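Local atomic coordinates of dTDP-4-amino-4,6-dideoxyglucose formyltransferase (Shewanella sp. FDAARGOS_354, PDB entry 6V2T), a protein that probably transfers a formyl group from a folate cofactor to the sugar amino group of dTDP-4-amino-4,6-dideoxyglucose, a step linked to O-antigen synthesis. Residues S97-Q102 with Q180-L185; N149-D154 with Y204-Y209; R237-S240 with N246-Y249. All blocks are in the same frame, centred on the assembly; numbering follows the deposited sequence.

Two ligands tie the three contacts together. Contact 1 and contact 2 both touch the folic acid: 97-102 meets its N10 and N8, while 149-154 runs along the edge of its pterin; their centres lie about 17 Å apart and their nearest atoms about 7 Å. Contact 1 and contact 3 share dTDP-4-amino-4,6-dideoxyglucose instead, His99 and Lys101 holding its diphosphate and hexose and Asn246 its thymine, with centres about 24 Å apart. Contact 1 is therefore the place where cofactor and nucleotide sugar come together, deep in the formyltransferase domain. Contact 2 meets the pterin and the aminobenzoyl ring of the folate and contact 3 the thymine; about 27 Å apart between centres, they share no ligand.

Contact 1 of 3, residues S97-Q102 with Q180-L185; sequences SAHCKQ and QTEMDL. With 0FX (dTDP-4-amino-4,6-dideoxyglucose), chain G; FOL (folic acid), chain H.
The CG atoms of His99 and Glu182 both stand anti to their own carbonyl carbons (chi1 -66° in each), and with the Glu182 chain extended beyond CG the two side chains run at each other from opposite directions. They close a His-carboxylate hydrogen bond between the turn after strand 94-98 of the mixed sheet and helix 171-194, in the formyltransferase domain. His99 NE2 donates to Glu182 OE2 over a very short 2.5 Å, and the N-H...O angle of 171° makes it almost straight. The ring and carboxylate planes are turned 50° from each other, so the pair is not coplanar.

The other ring nitrogen is used as well: His99 ND1 donates to O3P of the dTDP-sugar at 2.8 Å, with the oxygen in the plane of the ring at its edge. Two bonds, one at each nitrogen, fix the rotation of the imidazole, which is consistent with Glu182 acting from the second shell to orient His99, the residue that meets the phosphate. Both residues are buried, and Leu35 of helix 33-45 and Pro119 pack against them.

The same turn serves both ligands. Lys101, extended until its last torsion, which bends, lets NZ donate a hydrogen bond to the hexose O2G at 2.8 Å. Cys100 O accepts from N10 of the folic acid at 3.2 Å, and Lys101 O lies close to C12 of its aminobenzoyl ring. The Cys100 thiol faces back into the turn, where SG accepts from Gln102 N at 3.5 Å.

Contact 2 of 3, residues N149-D154 with Y204-Y209; sequences NEEIDD and YEKGNY. With FOL (folic acid), chain H.
Lys206 reaches across to two acids, Glu151 and Asp154, and the path of its side chain explains how. Beyond CB, the bend at chi2 (-64°) sets CD 3.8 Å from Asp154 OD2, and the one at chi3 carries CE closer still to that oxygen. NZ at the tip is held by two salt bridges, to Glu151 OE1 at 2.5 Å and to Asp154 OD2 at 2.8 Å. The second is also a hydrogen bond, and it comes from above the carboxylate, 51° out of its plane. Lys206 crosses both acidic side chains at about a right angle.

Asp154 has further partners: Asn149 ND2 donates to OD1 at 2.9 Å, and a water donates to both Asp154 OD2 and Lys206 O. The other end of the Asn149 amide, OD1, accepts from Glu151 N and closes an Asx turn. This turn belongs to the loop between strands 141-147 and 157-163 of the mixed sheet, whose backbone reads the pterin edge of the folic acid. Asp153 N donates to the pterin O4 at 2.9 Å, and Asn149 O accepts from NA2 at 3.1 Å.

Next to the polar network, Ile152 packs against both the folate and Tyr209. Its CG2 lies 3.5 Å from Tyr209 CE2, approaching the ring obliquely, and is almost as near to C15 of the aminobenzoyl ring. The longer branch extends on, and its CD1 stops 3.6 Å from Tyr209 OH.

Contact 3 of 3, residues R237-S240 with N246-Y249; sequences RALS and NAYY. With 0FX (dTDP-4-amino-4,6-dideoxyglucose), chain G; EDO (1,2-ethanediol), chain I.
The thymine end of the dTDP-sugar is bound at this junction, where the turn ending helix 229-238 meets the approach to strand 248-250 in the C-terminal region. Asn246 reads the base with its whole amide: OD1 accepts from N31 at 2.9 Å with an N-H...O angle of 169°, and ND2 donates to O21 at 2.8 Å.

The same ND2 also donates to Leu239 O at 3.0 Å. Leu239 O lies in the amide plane of Asn246, only 2° out of it, whereas seen from the carbonyl the nitrogen stands 49° above its plane. Leu239 O takes a second bond from a water, which in turn accepts from Ala247 N, so the two backbones are bridged beside the direct bond. Beside these polar bonds Leu239 CD1 packs on Ala247 CB at 3.8 Å, and Phe215 of helix 212-219 touches both Leu239 and Asn246.

ND2 gives to both Leu239 O and the thymine O21, while OD1 takes the base N-H. The opposite flip would set OD1 against two acceptors, so Leu239 O probably helps to fix the amide in the orientation that matches thymine.

Contact 1 of 3, residues S97-Q102 with Q180-L185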
loop_
_atom_site.group_PDB
_atom_site.type_symbol
_atom_site.label_atom_id
_atom_site.label_comp_id
_atom_site.label_asym_id
_atom_site.label_seq_id
_atom_site.Cartn_x
_atom_site.Cartn_y
_atom_site.Cartn_z
ATOM N N SER B 97 21.951 25.577 -2.794
ATOM C CA SER B 97 20.547 25.174 -2.627
ATOM C C SER B 97 20.517 23.658 -2.505
ATOM O O SER B 97 20.894 22.978 -3.471
ATOM C CB SER B 97 19.707 25.623 -3.785
ATOM O OG SER B 97 18.527 24.861 -3.797
ATOM N N ALA B 98 20.092 23.157 -1.363
ATOM C CA ALA B 98 19.949 21.712 -1.097
ATOM C C ALA B 98 18.462 21.432 -0.875
ATOM O O ALA B 98 18.002 21.457 0.288
ATOM C CB ALA B 98 20.815 21.313 0.074
ATOM N N HIS B 99 17.731 21.188 -1.963
ATOM C CA HIS B 99 16.258 20.998 -1.911
ATOM C C HIS B 99 15.657 22.246 -1.248
ATOM O O HIS B 99 14.986 22.120 -0.238
ATOM C CB HIS B 99 15.918 19.702 -1.178
ATOM C CG HIS B 99 16.351 18.454 -1.875
ATOM N ND1 HIS B 99 15.631 17.290 -1.786
ATOM C CD2 HIS B 99 17.412 18.186 -2.664
ATOM C CE1 HIS B 99 16.247 16.342 -2.477
ATOM N NE2 HIS B 99 17.348 16.875 -3.033
ATOM N N CYS B 100 15.965 23.418 -1.795
ATOM C CA CYS B 100 15.444 24.732 -1.356
ATOM C C CYS B 100 14.059 24.951 -1.965
ATOM O O CYS B 100 13.970 24.894 -3.210
ATOM C CB CYS B 100 16.373 25.845 -1.806
ATOM S SG CYS B 100 15.826 27.470 -1.261
ATOM N N LYS B 101 13.045 25.201 -1.125
ATOM C CA LYS B 101 11.629 25.444 -1.551
ATOM C C LYS B 101 11.478 26.803 -2.263
ATOM O O LYS B 101 10.420 27.005 -2.871
ATOM C CB LYS B 101 10.665 25.384 -0.355
ATOM C CG LYS B 101 10.450 24.010 0.263
ATOM C CD LYS B 101 9.766 24.046 1.627
ATOM C CE LYS B 101 9.424 22.666 2.158
ATOM N NZ LYS B 101 8.395 22.009 1.315
ATOM N N GLN B 102 12.455 27.718 -2.207
ATOM C CA GLN B 102 12.285 29.075 -2.812
ATOM C C GLN B 102 13.037 29.202 -4.134
ATOM O O GLN B 102 14.186 28.771 -4.216
ATOM C CB GLN B 102 12.812 30.183 -1.909
ATOM C CG GLN B 102 12.067 30.324 -0.592
ATOM C CD GLN B 102 12.607 31.501 0.188
ATOM O OE1 GLN B 102 13.684 31.442 0.786
ATOM N NE2 GLN B 102 11.867 32.597 0.154
ATOM N N GLN B 180 20.240 8.375 -2.179
ATOM C CA GLN B 180 21.543 7.673 -1.965
ATOM C C GLN B 180 22.596 8.227 -2.940
ATOM O O GLN B 180 23.742 8.464 -2.521
ATOM C CB GLN B 180 21.420 6.161 -2.149
ATOM C CG GLN B 180 22.683 5.422 -1.719
ATOM C CD GLN B 180 23.136 5.789 -0.321
ATOM O OE1 GLN B 180 22.401 5.617 0.658
ATOM N NE2 GLN B 180 24.342 6.336 -0.222
ATOM N N THR B 181 22.209 8.393 -4.200
ATOM C CA THR B 181 23.056 8.946 -5.278
ATOM C C THR B 181 23.433 10.398 -4.971
ATOM O O THR B 181 24.582 10.756 -5.309
ATOM C CB THR B 181 22.377 8.749 -6.637
ATOM O OG1 THR B 181 22.722 7.409 -6.969
ATOM C CG2 THR B 181 22.862 9.694 -7.707
ATOM N N GLU B 182 22.504 11.213 -4.448
ATOM C CA GLU B 182 22.778 12.593 -4.015
ATOM C C GLU B 182 23.854 12.547 -2.931
ATOM O O GLU B 182 24.759 13.385 -2.959
ATOM C CB GLU B 182 21.586 13.344 -3.419
ATOM C CG GLU B 182 20.439 13.636 -4.363
ATOM C CD GLU B 182 19.387 14.527 -3.712
ATOM O OE1 GLU B 182 18.930 14.184 -2.575
ATOM O OE2 GLU B 182 19.069 15.598 -4.298
ATOM N N MET B 183 23.744 11.599 -1.996
ATOM C CA MET B 183 24.740 11.486 -0.898
ATOM C C MET B 183 26.087 11.038 -1.456
ATOM O O MET B 183 27.083 11.635 -1.047
ATOM C CB MET B 183 24.225 10.538 0.177
ATOM C CG MET B 183 23.096 11.177 0.943
ATOM S SD MET B 183 22.542 10.200 2.374
ATOM C CE MET B 183 22.142 8.631 1.614
ATOM N N ASP B 184 26.105 10.079 -2.385
ATOM C CA ASP B 184 27.326 9.616 -3.076
ATOM C C ASP B 184 27.997 10.802 -3.782
ATOM O O ASP B 184 29.202 10.966 -3.609
ATOM C CB ASP B 184 27.042 8.504 -4.091
ATOM C CG ASP B 184 26.632 7.147 -3.529
ATOM O OD1 ASP B 184 26.680 6.973 -2.297
ATOM O OD2 ASP B 184 26.205 6.299 -4.351
ATOM N N LEU B 185 27.249 11.602 -4.571
ATOM C CA LEU B 185 27.816 12.781 -5.279
ATOM C C LEU B 185 28.421 13.777 -4.294
ATOM O O LEU B 185 29.539 14.299 -4.560
ATOM C CB LEU B 185 26.730 13.465 -6.123
ATOM C CG LEU B 185 26.342 12.743 -7.399
ATOM C CD1 LEU B 185 25.109 13.398 -8.014
ATOM C CD2 LEU B 185 27.484 12.740 -8.420
HETATM O O4P 0FX G . 12.551 16.560 -2.362
HETATM P P2 0FX G . 12.149 17.449 -1.183
HETATM O O3P 0FX G . 13.315 17.860 -0.341
HETATM O O1G 0FX G . 11.605 18.729 -1.911
HETATM C C1G 0FX G . 12.173 19.992 -1.572
HETATM C C2G 0FX G . 10.988 20.925 -1.423
HETATM O O2G 0FX G . 10.064 20.537 -0.388
HETATM C C3G 0FX G . 10.259 20.921 -2.756
HETATM O O3G 0FX G . 9.204 21.889 -2.649
HETATM C C4G 0FX G . 11.217 21.212 -3.928
HETATM N N4A 0FX G . 10.527 20.929 -5.190
HETATM C C5G 0FX G . 12.500 20.389 -3.932
HETATM C C6G 0FX G . 13.486 20.914 -4.995
HETATM O O5G 0FX G . 13.069 20.430 -2.621
HETATM O OPP 0FX G . 11.117 16.925 0.060
HETATM P P 0FX G . 9.612 16.856 -0.374
HETATM O O1P 0FX G . 8.941 18.076 -0.799
HETATM O O2P 0FX G . 8.846 16.398 0.838
HETATM O O5 0FX G . 9.302 15.680 -1.380
HETATM C C5 0FX G . 9.958 14.445 -1.277
HETATM C C4 0FX G . 9.103 13.422 -2.036
HETATM O O4 0FX G . 7.865 13.165 -1.370
HETATM C C3 0FX G . 8.649 13.884 -3.432
HETATM O O3 0FX G . 9.668 13.728 -4.410
HETATM C C2 0FX G . 7.367 13.061 -3.712
HETATM C C1 0FX G . 6.845 12.863 -2.262
HETATM N N11 0FX G . 5.722 13.757 -2.016
HETATM C C61 0FX G . 5.859 14.925 -1.350
HETATM C C51 0FX G . 4.734 15.718 -1.131
HETATM C C5A 0FX G . 4.871 17.044 -0.391
HETATM C C21 0FX G . 4.527 13.349 -2.461
HETATM O O21 0FX G . 4.439 12.172 -3.129
HETATM N N31 0FX G . 3.411 14.098 -2.283
HETATM C C41 0FX G . 3.497 15.280 -1.618
HETATM O O41 0FX G . 2.370 16.042 -1.495
HETATM N N1 FOL H . 16.232 29.091 -8.110
HETATM C C2 FOL H . 16.657 29.411 -9.343
HETATM N NA2 FOL H . 16.636 30.681 -9.737
HETATM N N3 FOL H . 17.157 28.460 -10.188
HETATM C C4 FOL H . 17.167 27.170 -9.818
HETATM O O4 FOL H . 17.643 26.368 -10.664
HETATM C C4A FOL H . 16.730 26.818 -8.544
HETATM N N5 FOL H . 16.685 25.556 -8.117
HETATM C C6 FOL H . 15.889 25.127 -6.961
HETATM C C7 FOL H . 15.964 26.248 -5.909
HETATM N N8 FOL H . 15.805 27.564 -6.467
HETATM C C8A FOL H . 16.257 27.830 -7.702
HETATM C C9 FOL H . 14.485 24.543 -7.367
HETATM N N10 FOL H . 13.440 24.814 -6.376
HETATM C C11 FOL H . 9.447 25.933 -7.092
HETATM C C12 FOL H . 9.964 25.833 -5.799
HETATM C C13 FOL H . 11.290 25.445 -5.585
HETATM C C14 FOL H . 12.140 25.172 -6.638
HETATM C C15 FOL H . 11.630 25.300 -7.926
HETATM C C16 FOL H . 10.303 25.674 -8.153
HETATM C C FOL H . 8.023 26.380 -7.325
HETATM O O FOL H . 7.500 26.990 -6.418
HETATM N N FOL H . 7.371 26.213 -8.479
#

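Contact 2 of 3, residues N149-D154 with Y204-Y209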
loop_
_atom_site.group_PDB
_atom_site.type_symbol
_atom_site.label_atom_id
_atom_site.label_comp_id
_atom_site.label_asym_id
_atom_site.label_seq_id
_atom_site.Cartn_x
_atom_site.Cartn_y
_atom_site.Cartn_z
ATOM N N ASN B 149 20.929 29.508 -12.729
ATOM C CA ASN B 149 20.622 30.731 -13.514
ATOM C C ASN B 149 19.230 31.200 -13.069
ATOM O O ASN B 149 18.710 30.717 -12.066
ATOM C CB ASN B 149 20.799 30.491 -15.027
ATOM C CG ASN B 149 19.857 29.457 -15.602
ATOM O OD1 ASN B 149 18.803 29.192 -15.043
ATOM N ND2 ASN B 149 20.223 28.855 -16.725
ATOM N N GLU B 150 18.637 32.098 -13.827
ATOM C CA GLU B 150 17.332 32.713 -13.521
ATOM C C GLU B 150 16.202 31.711 -13.742
ATOM O O GLU B 150 15.183 31.907 -13.113
ATOM C CB GLU B 150 17.124 33.908 -14.450
ATOM C CG GLU B 150 18.137 35.004 -14.246
ATOM C CD GLU B 150 17.862 36.202 -15.135
ATOM O OE1 GLU B 150 16.684 36.415 -15.469
ATOM O OE2 GLU B 150 18.816 36.887 -15.501
ATOM N N GLU B 151 16.393 30.690 -14.593
ATOM C CA GLU B 151 15.387 29.644 -14.887
ATOM C C GLU B 151 15.549 28.508 -13.856
ATOM O O GLU B 151 16.542 28.480 -13.091
ATOM C CB GLU B 151 15.506 29.198 -16.351
ATOM C CG GLU B 151 14.913 30.205 -17.350
ATOM C CD GLU B 151 15.077 29.891 -18.829
ATOM O OE1 GLU B 151 14.633 28.814 -19.264
ATOM O OE2 GLU B 151 15.653 30.738 -19.561
ATOM N N ILE B 152 14.607 27.590 -13.826
ATOM C CA ILE B 152 14.558 26.542 -12.768
ATOM C C ILE B 152 15.230 25.276 -13.303
ATOM O O ILE B 152 14.802 24.757 -14.362
ATOM C CB ILE B 152 13.120 26.326 -12.283
ATOM C CG1 ILE B 152 12.529 27.635 -11.764
ATOM C CG2 ILE B 152 13.061 25.226 -11.228
ATOM C CD1 ILE B 152 11.053 27.572 -11.425
ATOM N N ASP B 153 16.188 24.749 -12.528
ATOM C CA ASP B 153 16.834 23.439 -12.785
ATOM C C ASP B 153 17.393 23.477 -14.218
ATOM O O ASP B 153 17.243 22.482 -14.935
ATOM C CB ASP B 153 15.850 22.293 -12.500
ATOM C CG ASP B 153 15.247 22.312 -11.106
ATOM O OD1 ASP B 153 15.878 22.904 -10.188
ATOM O OD2 ASP B 153 14.140 21.757 -10.946
ATOM N N ASP B 154 18.020 24.604 -14.587
ATOM C CA ASP B 154 18.357 24.967 -15.990
ATOM C C ASP B 154 19.846 25.283 -16.186
ATOM O O ASP B 154 20.294 25.060 -17.301
ATOM C CB ASP B 154 17.539 26.159 -16.464
ATOM C CG ASP B 154 17.696 26.402 -17.963
ATOM O OD1 ASP B 154 18.359 27.369 -18.300
ATOM O OD2 ASP B 154 17.234 25.540 -18.758
ATOM N N TYR B 204 22.490 22.841 -24.894
ATOM C CA TYR B 204 21.415 23.525 -25.664
ATOM C C TYR B 204 20.232 22.558 -25.833
ATOM O O TYR B 204 19.370 22.807 -26.688
ATOM C CB TYR B 204 21.968 24.080 -26.983
ATOM C CG TYR B 204 23.322 24.737 -26.858
ATOM C CD1 TYR B 204 23.510 25.846 -26.041
ATOM C CD2 TYR B 204 24.427 24.233 -27.530
ATOM C CE1 TYR B 204 24.758 26.437 -25.901
ATOM C CE2 TYR B 204 25.679 24.814 -27.406
ATOM C CZ TYR B 204 25.845 25.919 -26.589
ATOM O OH TYR B 204 27.081 26.483 -26.471
ATOM N N GLU B 205 20.188 21.495 -25.023
ATOM C CA GLU B 205 19.001 20.610 -24.855
ATOM C C GLU B 205 18.113 21.209 -23.749
ATOM O O GLU B 205 18.553 21.227 -22.588
ATOM C CB GLU B 205 19.556 19.224 -24.536
ATOM C CG GLU B 205 18.566 18.079 -24.631
ATOM C CD GLU B 205 19.154 16.783 -24.072
ATOM O OE1 GLU B 205 18.431 15.750 -24.043
ATOM O OE2 GLU B 205 20.340 16.814 -23.626
ATOM N N LYS B 206 16.918 21.720 -24.041
ATOM C CA LYS B 206 16.133 22.480 -23.015
ATOM C C LYS B 206 15.482 21.520 -22.009
ATOM O O LYS B 206 15.249 21.941 -20.846
ATOM C CB LYS B 206 15.003 23.322 -23.610
ATOM C CG LYS B 206 15.198 24.818 -23.434
ATOM C CD LYS B 206 15.188 25.273 -21.987
ATOM C CE LYS B 206 16.294 26.258 -21.677
ATOM N NZ LYS B 206 15.918 27.179 -20.579
ATOM N N GLY B 207 15.125 20.331 -22.494
ATOM C CA GLY B 207 14.369 19.291 -21.787
ATOM C C GLY B 207 12.945 19.722 -21.511
ATOM O O GLY B 207 12.357 20.435 -22.340
ATOM N N ASN B 208 12.435 19.409 -20.328
ATOM C CA ASN B 208 11.006 19.633 -19.991
ATOM C C ASN B 208 10.907 19.930 -18.498
ATOM O O ASN B 208 11.648 19.315 -17.704
ATOM C CB ASN B 208 10.139 18.443 -20.406
ATOM C CG ASN B 208 10.400 17.225 -19.544
ATOM O OD1 ASN B 208 11.493 16.674 -19.569
ATOM N ND2 ASN B 208 9.412 16.843 -18.759
ATOM N N TYR B 209 10.042 20.869 -18.157
ATOM C CA TYR B 209 9.769 21.307 -16.767
ATOM C C TYR B 209 8.340 20.896 -16.386
ATOM O O TYR B 209 7.381 21.142 -17.157
ATOM C CB TYR B 209 10.032 22.804 -16.652
ATOM C CG TYR B 209 9.712 23.357 -15.287
ATOM C CD1 TYR B 209 8.451 23.818 -14.983
ATOM C CD2 TYR B 209 10.666 23.398 -14.289
ATOM C CE1 TYR B 209 8.121 24.281 -13.714
ATOM C CE2 TYR B 209 10.360 23.859 -13.019
ATOM C CZ TYR B 209 9.087 24.304 -12.720
ATOM O OH TYR B 209 8.802 24.762 -11.459
HETATM N N1 FOL H . 16.232 29.091 -8.110
HETATM C C2 FOL H . 16.657 29.411 -9.343
HETATM N NA2 FOL H . 16.636 30.681 -9.737
HETATM N N3 FOL H . 17.157 28.460 -10.188
HETATM C C4 FOL H . 17.167 27.170 -9.818
HETATM O O4 FOL H . 17.643 26.368 -10.664
HETATM C C4A FOL H . 16.730 26.818 -8.544
HETATM N N5 FOL H . 16.685 25.556 -8.117
HETATM C C6 FOL H . 15.889 25.127 -6.961
HETATM C C7 FOL H . 15.964 26.248 -5.909
HETATM N N8 FOL H . 15.805 27.564 -6.467
HETATM C C8A FOL H . 16.257 27.830 -7.702
HETATM C C9 FOL H . 14.485 24.543 -7.367
HETATM N N10 FOL H . 13.440 24.814 -6.376
HETATM C C11 FOL H . 9.447 25.933 -7.092
HETATM C C12 FOL H . 9.964 25.833 -5.799
HETATM C C13 FOL H . 11.290 25.445 -5.585
HETATM C C14 FOL H . 12.140 25.172 -6.638
HETATM C C15 FOL H . 11.630 25.300 -7.926
HETATM C C16 FOL H . 10.303 25.674 -8.153
HETATM C C FOL H . 8.023 26.380 -7.325
HETATM O O FOL H . 7.500 26.990 -6.418
HETATM N N FOL H . 7.371 26.213 -8.479
HETATM O O HOH W 1 17.557 22.823 -19.218
#

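Contact 3 of 3, residues R237-S240 with N246-Y249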
loop_
_atom_site.group_PDB
_atom_site.type_symbol
_atom_site.label_atom_id
_atom_site.label_comp_id
_atom_site.label_asym_id
_atom_site.label_seq_id
_atom_site.Cartn_x
_atom_site.Cartn_y
_atom_site.Cartn_z
ATOM N N ARG B 237 1.541 3.621 -9.223
ATOM C CA ARG B 237 2.858 3.450 -8.536
ATOM C C ARG B 237 3.648 4.763 -8.540
ATOM O O ARG B 237 4.267 5.075 -7.473
ATOM C CB ARG B 237 3.627 2.226 -9.048
ATOM C CG ARG B 237 4.401 2.422 -10.341
ATOM C CD ARG B 237 4.895 1.048 -10.789
ATOM N NE ARG B 237 5.395 1.067 -12.150
ATOM C CZ ARG B 237 6.637 1.338 -12.533
ATOM N NH1 ARG B 237 7.597 1.645 -11.668
ATOM N NH2 ARG B 237 6.912 1.303 -13.823
ATOM N N ALA B 238 3.551 5.576 -9.611
ATOM C CA ALA B 238 4.219 6.889 -9.724
ATOM C C ALA B 238 3.694 7.820 -8.623
ATOM O O ALA B 238 4.453 8.651 -8.149
ATOM C CB ALA B 238 3.969 7.526 -11.074
ATOM N N LEU B 239 2.412 7.692 -8.288
ATOM C CA LEU B 239 1.671 8.603 -7.372
ATOM C C LEU B 239 1.642 8.024 -5.941
ATOM O O LEU B 239 1.046 8.649 -5.046
ATOM C CB LEU B 239 0.275 8.801 -7.948
ATOM C CG LEU B 239 0.240 9.644 -9.225
ATOM C CD1 LEU B 239 -1.191 9.834 -9.714
ATOM C CD2 LEU B 239 0.918 10.999 -9.053
ATOM N N SER B 240 2.323 6.915 -5.713
ATOM C CA SER B 240 2.391 6.228 -4.407
ATOM C C SER B 240 3.728 6.526 -3.758
ATOM O O SER B 240 4.783 6.210 -4.338
ATOM C CB SER B 240 2.117 4.775 -4.535
ATOM O OG SER B 240 0.839 4.603 -5.109
ATOM N N ASN B 246 -1.949 11.334 -2.441
ATOM C CA ASN B 246 -1.645 11.804 -3.814
ATOM C C ASN B 246 -2.840 11.497 -4.715
ATOM O O ASN B 246 -3.691 12.393 -4.904
ATOM C CB ASN B 246 -0.295 11.272 -4.301
ATOM C CG ASN B 246 0.899 11.814 -3.544
ATOM O OD1 ASN B 246 0.889 12.940 -3.038
ATOM N ND2 ASN B 246 1.949 11.019 -3.467
ATOM N N ALA B 247 -2.864 10.322 -5.340
ATOM C CA ALA B 247 -3.902 9.934 -6.310
ATOM C C ALA B 247 -5.242 9.869 -5.572
ATOM O O ALA B 247 -5.281 9.324 -4.467
ATOM C CB ALA B 247 -3.549 8.623 -6.961
ATOM N N TYR B 248 -6.286 10.415 -6.174
ATOM C CA TYR B 248 -7.680 10.328 -5.681
ATOM C C TYR B 248 -8.628 10.367 -6.873
ATOM O O TYR B 248 -8.224 10.864 -7.925
ATOM C CB TYR B 248 -7.999 11.473 -4.720
ATOM C CG TYR B 248 -8.006 12.812 -5.397
ATOM C CD1 TYR B 248 -6.829 13.525 -5.564
ATOM C CD2 TYR B 248 -9.171 13.333 -5.939
ATOM C CE1 TYR B 248 -6.811 14.747 -6.209
ATOM C CE2 TYR B 248 -9.168 14.548 -6.601
ATOM C CZ TYR B 248 -7.990 15.266 -6.713
ATOM O OH TYR B 248 -7.966 16.447 -7.384
ATOM N N TYR B 249 -9.849 9.861 -6.700
ATOM C CA TYR B 249 -11.016 10.223 -7.552
ATOM C C TYR B 249 -12.047 10.960 -6.684
ATOM O O TYR B 249 -12.163 10.740 -5.447
ATOM C CB TYR B 249 -11.571 9.023 -8.337
ATOM C CG TYR B 249 -12.096 7.872 -7.514
ATOM C CD1 TYR B 249 -13.416 7.849 -7.061
ATOM C CD2 TYR B 249 -11.271 6.812 -7.174
ATOM C CE1 TYR B 249 -13.900 6.792 -6.313
ATOM C CE2 TYR B 249 -11.744 5.745 -6.427
ATOM C CZ TYR B 249 -13.054 5.748 -5.978
ATOM O OH TYR B 249 -13.476 4.699 -5.222
HETATM O O4P 0FX G . 12.551 16.560 -2.362
HETATM P P2 0FX G . 12.149 17.449 -1.183
HETATM O O3P 0FX G . 13.315 17.860 -0.341
HETATM O O1G 0FX G . 11.605 18.729 -1.911
HETATM C C1G 0FX G . 12.173 19.992 -1.572
HETATM C C2G 0FX G . 10.988 20.925 -1.423
HETATM O O2G 0FX G . 10.064 20.537 -0.388
HETATM C C3G 0FX G . 10.259 20.921 -2.756
HETATM O O3G 0FX G . 9.204 21.889 -2.649
HETATM C C4G 0FX G . 11.217 21.212 -3.928
HETATM N N4A 0FX G . 10.527 20.929 -5.190
HETATM C C5G 0FX G . 12.500 20.389 -3.932
HETATM C C6G 0FX G . 13.486 20.914 -4.995
HETATM O O5G 0FX G . 13.069 20.430 -2.621
HETATM O OPP 0FX G . 11.117 16.925 0.060
HETATM P P 0FX G . 9.612 16.856 -0.374
HETATM O O1P 0FX G . 8.941 18.076 -0.799
HETATM O O2P 0FX G . 8.846 16.398 0.838
HETATM O O5 0FX G . 9.302 15.680 -1.380
HETATM C C5 0FX G . 9.958 14.445 -1.277
HETATM C C4 0FX G . 9.103 13.422 -2.036
HETATM O O4 0FX G . 7.865 13.165 -1.370
HETATM C C3 0FX G . 8.649 13.884 -3.432
HETATM O O3 0FX G . 9.668 13.728 -4.410
HETATM C C2 0FX G . 7.367 13.061 -3.712
HETATM C C1 0FX G . 6.845 12.863 -2.262
HETATM N N11 0FX G . 5.722 13.757 -2.016
HETATM C C61 0FX G . 5.859 14.925 -1.350
HETATM C C51 0FX G . 4.734 15.718 -1.131
HETATM C C5A 0FX G . 4.871 17.044 -0.391
HETATM C C21 0FX G . 4.527 13.349 -2.461
HETATM O O21 0FX G . 4.439 12.172 -3.129
HETATM N N31 0FX G . 3.411 14.098 -2.283
HETATM C C41 0FX G . 3.497 15.280 -1.618
HETATM O O41 0FX G . 2.370 16.042 -1.495
HETATM C C1 EDO I . 10.227 1.173 -15.349
HETATM O O1 EDO I . 9.314 2.207 -14.988
HETATM C C2 EDO I . 10.343 1.152 -16.818
HETATM O O2 EDO I . 9.046 1.145 -17.423
HETATM O O HOH W 2 -1.486 8.199 -4.018
#